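Long-range contact in Mab-21 domain-containing protein (Tribolium castaneum, PDB 7LT2), which senses double-stranded RNA and, as a nucleotidyltransferase of innate immunity, makes the cyclic dinucleotide 2',3'-cGAMP from ATP and GTP: residues Lys11-Asn24 and Lys373-Ala387. Sequence-based numbering, arbitrary orientation.
Sequences KRFISLPEEDVRGN and KYIQGEDVMAEALPA
Arg-12 reaches the end of helix 368-375 with one nitrogen: its NH1 donates to Tyr-374 O (3.1 Å), in the guanidinium plane and on a carbonyl lone pair, and to Glu-378 O (2.9 Å), tilted from that plane. Tyr-374 O also accepts from Gly-377 N in the Schellman motif, where glycine suits the positive phi, so arginine ties a carbonyl of the last helical turn to one just beyond it. A bend at chi3 (-76°) brings the guanidinium there, its NH2 3.4 Å from Tyr-374 CD1, and a salt bridge to Asp-8 steadies it. Phe-13 sets its flat ring between Tyr-374 CB and the methyls of Val-380, with Leu-366 also against it.

Next along the chain, Val-380 N donates to Arg-12 O. Asp-379 OD1 accepts from Met-381 N nearly along its C-O axis, an Asx turn, and from Ala-382 N above the carboxylate plane, completing an Asx motif; OD2 forms a salt bridge with Lys-11 NZ (3.3 Å). Flexible Met-381, folded at chi2 and chi3, follows the bend between the two N-terminal helices and brings CE to 3.5 Å from Leu-16 N. Leu-16 CD1 packs on Leu-385 CB, and both leucines touch Pro-68.

On helix 18-42, with Pro-17 at its N-cap position, amide and carboxylate suit opposite needs of the tail: Asn-24 ND2 donates to Leu-385 O (2.9 Å) and back to Asp-20 O, while Asp-20 OD1 takes Ala-387 N from above its plane, nearly straight (169°). Asp-20 OD2 accepts from two waters. Small Ala-387 fits against Gly-23. An irregular C-terminal tail thus follows helix 5-13, the connecting loop and helix 18-42, with Asn-24 and Leu-385 against strand 188-200 of the Mab-21 nucleotidyltransferase sheet.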
loop_
_atom_site.group_PDB
_atom_site.type_symbol
_atom_site.label_atom_id
_atom_site.label_comp_id
_atom_site.label_asym_id
_atom_site.label_seq_id
_atom_site.Cartn_x
_atom_site.Cartn_y
_atom_site.Cartn_z
ATOM N N LYS A 11 4.578 -18.730 -11.330
ATOM C CA LYS A 11 5.789 -19.131 -10.620
ATOM C C LYS A 11 7.051 -18.616 -11.308
ATOM O O LYS A 11 7.997 -18.180 -10.641
ATOM C CB LYS A 11 5.839 -20.653 -10.500
ATOM C CG LYS A 11 7.060 -21.172 -9.769
ATOM C CD LYS A 11 7.064 -22.689 -9.718
ATOM C CE LYS A 11 8.278 -23.203 -8.964
ATOM N NZ LYS A 11 9.542 -22.701 -9.568
ATOM N N ARG A 12 7.091 -18.656 -12.636
ATOM C CA ARG A 12 8.342 -18.376 -13.326
ATOM C C ARG A 12 8.508 -16.920 -13.744
ATOM O O ARG A 12 9.644 -16.492 -13.975
ATOM C CB ARG A 12 8.476 -19.283 -14.552
ATOM C CG ARG A 12 8.784 -20.735 -14.200
ATOM C CD ARG A 12 9.359 -21.467 -15.404
ATOM N NE ARG A 12 8.333 -21.807 -16.380
ATOM C CZ ARG A 12 8.520 -21.815 -17.694
ATOM N NH1 ARG A 12 9.655 -21.402 -18.234
ATOM N NH2 ARG A 12 7.542 -22.247 -18.486
ATOM N N PHE A 13 7.425 -16.149 -13.848
ATOM C CA PHE A 13 7.541 -14.802 -14.390
ATOM C C PHE A 13 6.795 -13.733 -13.609
ATOM O O PHE A 13 6.875 -12.561 -13.985
ATOM C CB PHE A 13 7.077 -14.787 -15.859
ATOM C CG PHE A 13 8.030 -15.484 -16.773
ATOM C CD1 PHE A 13 7.961 -16.855 -16.953
ATOM C CD2 PHE A 13 9.030 -14.777 -17.418
ATOM C CE1 PHE A 13 8.861 -17.504 -17.763
ATOM C CE2 PHE A 13 9.929 -15.422 -18.237
ATOM C CZ PHE A 13 9.846 -16.785 -18.408
ATOM N N ILE A 14 6.100 -14.078 -12.530
ATOM C CA ILE A 14 5.266 -13.092 -11.858
ATOM C C ILE A 14 5.633 -12.968 -10.386
ATOM O O ILE A 14 5.967 -11.875 -9.919
ATOM C CB ILE A 14 3.774 -13.426 -12.029
ATOM C CG1 ILE A 14 3.386 -13.351 -13.507
ATOM C CG2 ILE A 14 2.920 -12.449 -11.229
ATOM C CD1 ILE A 14 1.902 -13.470 -13.754
ATOM N N SER A 15 5.583 -14.073 -9.647
ATOM C CA SER A 15 5.643 -14.025 -8.189
ATOM C C SER A 15 7.044 -14.326 -7.674
ATOM O O SER A 15 7.636 -15.349 -8.030
ATOM C CB SER A 15 4.652 -15.011 -7.565
ATOM O OG SER A 15 3.315 -14.600 -7.777
ATOM N N LEU A 16 7.548 -13.449 -6.804
ATOM C CA LEU A 16 8.758 -13.759 -6.060
ATOM C C LEU A 16 8.518 -14.996 -5.197
ATOM O O LEU A 16 7.461 -15.115 -4.568
ATOM C CB LEU A 16 9.165 -12.570 -5.179
ATOM C CG LEU A 16 10.543 -12.655 -4.512
ATOM C CD1 LEU A 16 11.651 -12.451 -5.527
ATOM C CD2 LEU A 16 10.677 -11.658 -3.365
ATOM N N PRO A 17 9.458 -15.944 -5.163
ATOM C CA PRO A 17 9.273 -17.139 -4.326
ATOM C C PRO A 17 9.000 -16.756 -2.880
ATOM O O PRO A 17 9.589 -15.813 -2.350
ATOM C CB PRO A 17 10.605 -17.884 -4.468
ATOM C CG PRO A 17 11.184 -17.392 -5.751
ATOM C CD PRO A 17 10.740 -15.964 -5.886
ATOM N N GLU A 18 8.096 -17.503 -2.240
ATOM C CA GLU A 18 7.614 -17.086 -0.926
ATOM C C GLU A 18 8.716 -17.124 0.126
ATOM O O GLU A 18 8.703 -16.315 1.061
ATOM C CB GLU A 18 6.424 -17.950 -0.501
ATOM C CG GLU A 18 5.738 -17.482 0.787
ATOM C CD GLU A 18 5.223 -16.042 0.722
ATOM O OE1 GLU A 18 4.844 -15.575 -0.378
ATOM O OE2 GLU A 18 5.192 -15.376 1.784
ATOM N N GLU A 19 9.680 -18.036 -0.010
ATOM C CA GLU A 19 10.793 -18.066 0.934
ATOM C C GLU A 19 11.587 -16.764 0.892
ATOM O O GLU A 19 12.011 -16.249 1.936
ATOM C CB GLU A 19 11.688 -19.268 0.639
ATOM C CG GLU A 19 12.763 -19.509 1.672
ATOM C CD GLU A 19 13.529 -20.788 1.418
ATOM O OE1 GLU A 19 13.040 -21.866 1.819
ATOM O OE2 GLU A 19 14.614 -20.714 0.804
ATOM N N ASP A 20 11.783 -16.206 -0.305
ATOM C CA ASP A 20 12.480 -14.931 -0.419
ATOM C C ASP A 20 11.605 -13.765 0.018
ATOM O O ASP A 20 12.120 -12.783 0.568
ATOM C CB ASP A 20 12.968 -14.718 -1.851
ATOM C CG ASP A 20 14.249 -15.467 -2.145
ATOM O OD1 ASP A 20 15.075 -15.619 -1.217
ATOM O OD2 ASP A 20 14.431 -15.904 -3.300
ATOM N N VAL A 21 10.295 -13.832 -0.235
ATOM C CA VAL A 21 9.392 -12.821 0.316
ATOM C C VAL A 21 9.559 -12.756 1.824
ATOM O O VAL A 21 9.802 -11.690 2.399
ATOM C CB VAL A 21 7.931 -13.126 -0.064
ATOM C CG1 VAL A 21 6.988 -12.175 0.663
ATOM C CG2 VAL A 21 7.734 -13.030 -1.573
ATOM N N ARG A 22 9.475 -13.916 2.476
ATOM C CA ARG A 22 9.544 -13.972 3.932
ATOM C C ARG A 22 10.893 -13.485 4.445
ATOM O O ARG A 22 10.954 -12.711 5.409
ATOM C CB ARG A 22 9.268 -15.400 4.401
ATOM C CG ARG A 22 9.417 -15.569 5.885
ATOM C CD ARG A 22 9.225 -17.012 6.286
ATOM N NE ARG A 22 9.392 -17.191 7.720
ATOM C CZ ARG A 22 9.388 -18.372 8.317
ATOM N NH1 ARG A 22 9.253 -19.493 7.633
ATOM N NH2 ARG A 22 9.524 -18.431 9.635
ATOM N N GLY A 23 11.986 -13.908 3.802
ATOM C CA GLY A 23 13.306 -13.527 4.285
ATOM C C GLY A 23 13.582 -12.044 4.127
ATOM O O GLY A 23 14.124 -11.403 5.031
ATOM N N ASN A 24 13.211 -11.475 2.982
ATOM C CA ASN A 24 13.393 -10.039 2.799
ATOM C C ASN A 24 12.544 -9.248 3.784
ATOM O O ASN A 24 12.988 -8.215 4.296
ATOM C CB ASN A 24 13.081 -9.646 1.354
ATOM C CG ASN A 24 14.203 -10.015 0.417
ATOM O OD1 ASN A 24 15.299 -9.462 0.513
ATOM N ND2 ASN A 24 13.951 -10.972 -0.481
ATOM N N LYS A 373 12.160 -16.607 -23.136
ATOM C CA LYS A 373 12.659 -17.310 -21.957
ATOM C C LYS A 373 11.638 -18.313 -21.438
ATOM O O LYS A 373 12.009 -19.382 -20.941
ATOM C CB LYS A 373 13.017 -16.306 -20.860
ATOM C CG LYS A 373 13.998 -15.235 -21.305
ATOM C CD LYS A 373 14.464 -14.377 -20.140
ATOM C CE LYS A 373 15.460 -13.330 -20.609
ATOM N NZ LYS A 373 16.035 -12.570 -19.471
ATOM N N TYR A 374 10.353 -17.978 -21.542
ATOM C CA TYR A 374 9.286 -18.895 -21.152
ATOM C C TYR A 374 9.369 -20.202 -21.932
ATOM O O TYR A 374 9.363 -21.292 -21.347
ATOM C CB TYR A 374 7.942 -18.195 -21.364
ATOM C CG TYR A 374 6.698 -19.034 -21.197
ATOM C CD1 TYR A 374 6.292 -19.483 -19.943
ATOM C CD2 TYR A 374 5.894 -19.329 -22.292
ATOM C CE1 TYR A 374 5.137 -20.237 -19.796
ATOM C CE2 TYR A 374 4.741 -20.076 -22.155
ATOM C CZ TYR A 374 4.366 -20.526 -20.906
ATOM O OH TYR A 374 3.216 -21.269 -20.779
ATOM N N ILE A 375 9.466 -20.111 -23.260
ATOM C CA ILE A 375 9.526 -21.312 -24.088
ATOM C C ILE A 375 10.795 -22.104 -23.794
ATOM O O ILE A 375 10.786 -23.342 -23.783
ATOM C CB ILE A 375 9.421 -20.935 -25.578
ATOM C CG1 ILE A 375 8.064 -20.300 -25.870
ATOM C CG2 ILE A 375 9.644 -22.152 -26.465
ATOM C CD1 ILE A 375 6.895 -21.199 -25.558
ATOM N N GLN A 376 11.903 -21.408 -23.540
ATOM C CA GLN A 376 13.182 -22.065 -23.289
ATOM C C GLN A 376 13.296 -22.640 -21.880
ATOM O O GLN A 376 14.333 -23.229 -21.557
ATOM C CB GLN A 376 14.332 -21.087 -23.538
ATOM C CG GLN A 376 14.475 -20.632 -24.982
ATOM C CD GLN A 376 15.447 -19.472 -25.125
ATOM O OE1 GLN A 376 15.838 -18.852 -24.134
ATOM N NE2 GLN A 376 15.838 -19.172 -26.359
ATOM N N GLY A 377 12.278 -22.482 -21.039
ATOM C CA GLY A 377 12.260 -23.105 -19.729
ATOM C C GLY A 377 12.837 -22.292 -18.592
ATOM O O GLY A 377 12.997 -22.834 -17.490
ATOM N N GLU A 378 13.139 -21.015 -18.807
ATOM C CA GLU A 378 13.784 -20.206 -17.785
ATOM C C GLU A 378 12.796 -19.782 -16.702
ATOM O O GLU A 378 11.589 -19.667 -16.937
ATOM C CB GLU A 378 14.418 -18.964 -18.407
ATOM C CG GLU A 378 15.526 -19.259 -19.395
ATOM C CD GLU A 378 16.315 -18.017 -19.763
ATOM O OE1 GLU A 378 16.205 -17.004 -19.037
ATOM O OE2 GLU A 378 17.047 -18.057 -20.775
ATOM N N ASP A 379 13.335 -19.534 -15.505
ATOM C CA ASP A 379 12.600 -19.008 -14.354
ATOM C C ASP A 379 13.302 -17.722 -13.934
ATOM O O ASP A 379 14.404 -17.766 -13.371
ATOM C CB ASP A 379 12.570 -20.029 -13.211
ATOM C CG ASP A 379 11.775 -19.553 -11.991
ATOM O OD1 ASP A 379 11.555 -18.333 -11.816
ATOM O OD2 ASP A 379 11.371 -20.417 -11.181
ATOM N N VAL A 380 12.671 -16.576 -14.205
ATOM C CA VAL A 380 13.290 -15.287 -13.910
ATOM C C VAL A 380 12.954 -14.784 -12.515
ATOM O O VAL A 380 13.510 -13.762 -12.082
ATOM C CB VAL A 380 12.888 -14.221 -14.952
ATOM C CG1 VAL A 380 13.156 -14.728 -16.366
ATOM C CG2 VAL A 380 11.429 -13.815 -14.784
ATOM N N MET A 381 12.063 -15.464 -11.797
ATOM C CA MET A 381 11.723 -15.052 -10.443
ATOM C C MET A 381 12.541 -15.769 -9.381
ATOM O O MET A 381 12.669 -15.244 -8.269
ATOM C CB MET A 381 10.229 -15.280 -10.181
ATOM C CG MET A 381 9.305 -14.492 -11.104
ATOM S SD MET A 381 9.700 -12.726 -11.173
ATOM C CE MET A 381 9.543 -12.302 -9.441
ATOM N N ALA A 382 13.121 -16.930 -9.708
ATOM C CA ALA A 382 13.797 -17.747 -8.702
ATOM C C ALA A 382 14.922 -16.986 -8.007
ATOM O O ALA A 382 15.127 -17.142 -6.798
ATOM C CB ALA A 382 14.336 -19.027 -9.342
ATOM N N GLU A 383 15.667 -16.159 -8.747
ATOM C CA GLU A 383 16.773 -15.399 -8.176
ATOM C C GLU A 383 16.573 -13.892 -8.333
ATOM O O GLU A 383 17.542 -13.130 -8.374
ATOM C CB GLU A 383 18.101 -15.832 -8.795
ATOM C CG GLU A 383 18.393 -17.327 -8.671
ATOM C CD GLU A 383 18.453 -17.816 -7.228
ATOM O OE1 GLU A 383 18.746 -17.007 -6.319
ATOM O OE2 GLU A 383 18.205 -19.021 -7.004
ATOM N N ALA A 384 15.315 -13.449 -8.401
ATOM C CA ALA A 384 15.028 -12.033 -8.613
ATOM C C ALA A 384 15.424 -11.183 -7.407
ATOM O O ALA A 384 15.884 -10.046 -7.569
ATOM C CB ALA A 384 13.547 -11.847 -8.935
ATOM N N LEU A 385 15.249 -11.704 -6.193
ATOM C CA LEU A 385 15.587 -10.963 -4.977
ATOM C C LEU A 385 15.908 -11.945 -3.860
ATOM O O LEU A 385 15.137 -12.100 -2.904
ATOM C CB LEU A 385 14.446 -10.032 -4.575
ATOM C CG LEU A 385 14.793 -8.960 -3.533
ATOM C CD1 LEU A 385 15.799 -7.976 -4.116
ATOM C CD2 LEU A 385 13.546 -8.242 -3.031
ATOM N N PRO A 386 17.055 -12.619 -3.941
ATOM C CA PRO A 386 17.433 -13.561 -2.878
ATOM C C PRO A 386 17.645 -12.836 -1.558
ATOM O O PRO A 386 18.357 -11.831 -1.490
ATOM C CB PRO A 386 18.740 -14.180 -3.395
ATOM C CG PRO A 386 18.782 -13.862 -4.852
ATOM C CD PRO A 386 18.045 -12.586 -5.033
ATOM N N ALA A 387 17.013 -13.352 -0.500
ATOM C CA ALA A 387 17.234 -12.776 0.824
ATOM C C ALA A 387 18.668 -12.995 1.279
ATOM O O ALA A 387 19.217 -12.179 2.029
ATOM C CB ALA A 387 16.252 -13.373 1.834
HETATM O O HOH W 1 14.370 -14.425 -5.558
HETATM O O HOH W 2 16.431 -17.336 -4.184
HETATM O O HOH W 3 17.732 -9.394 -0.353
#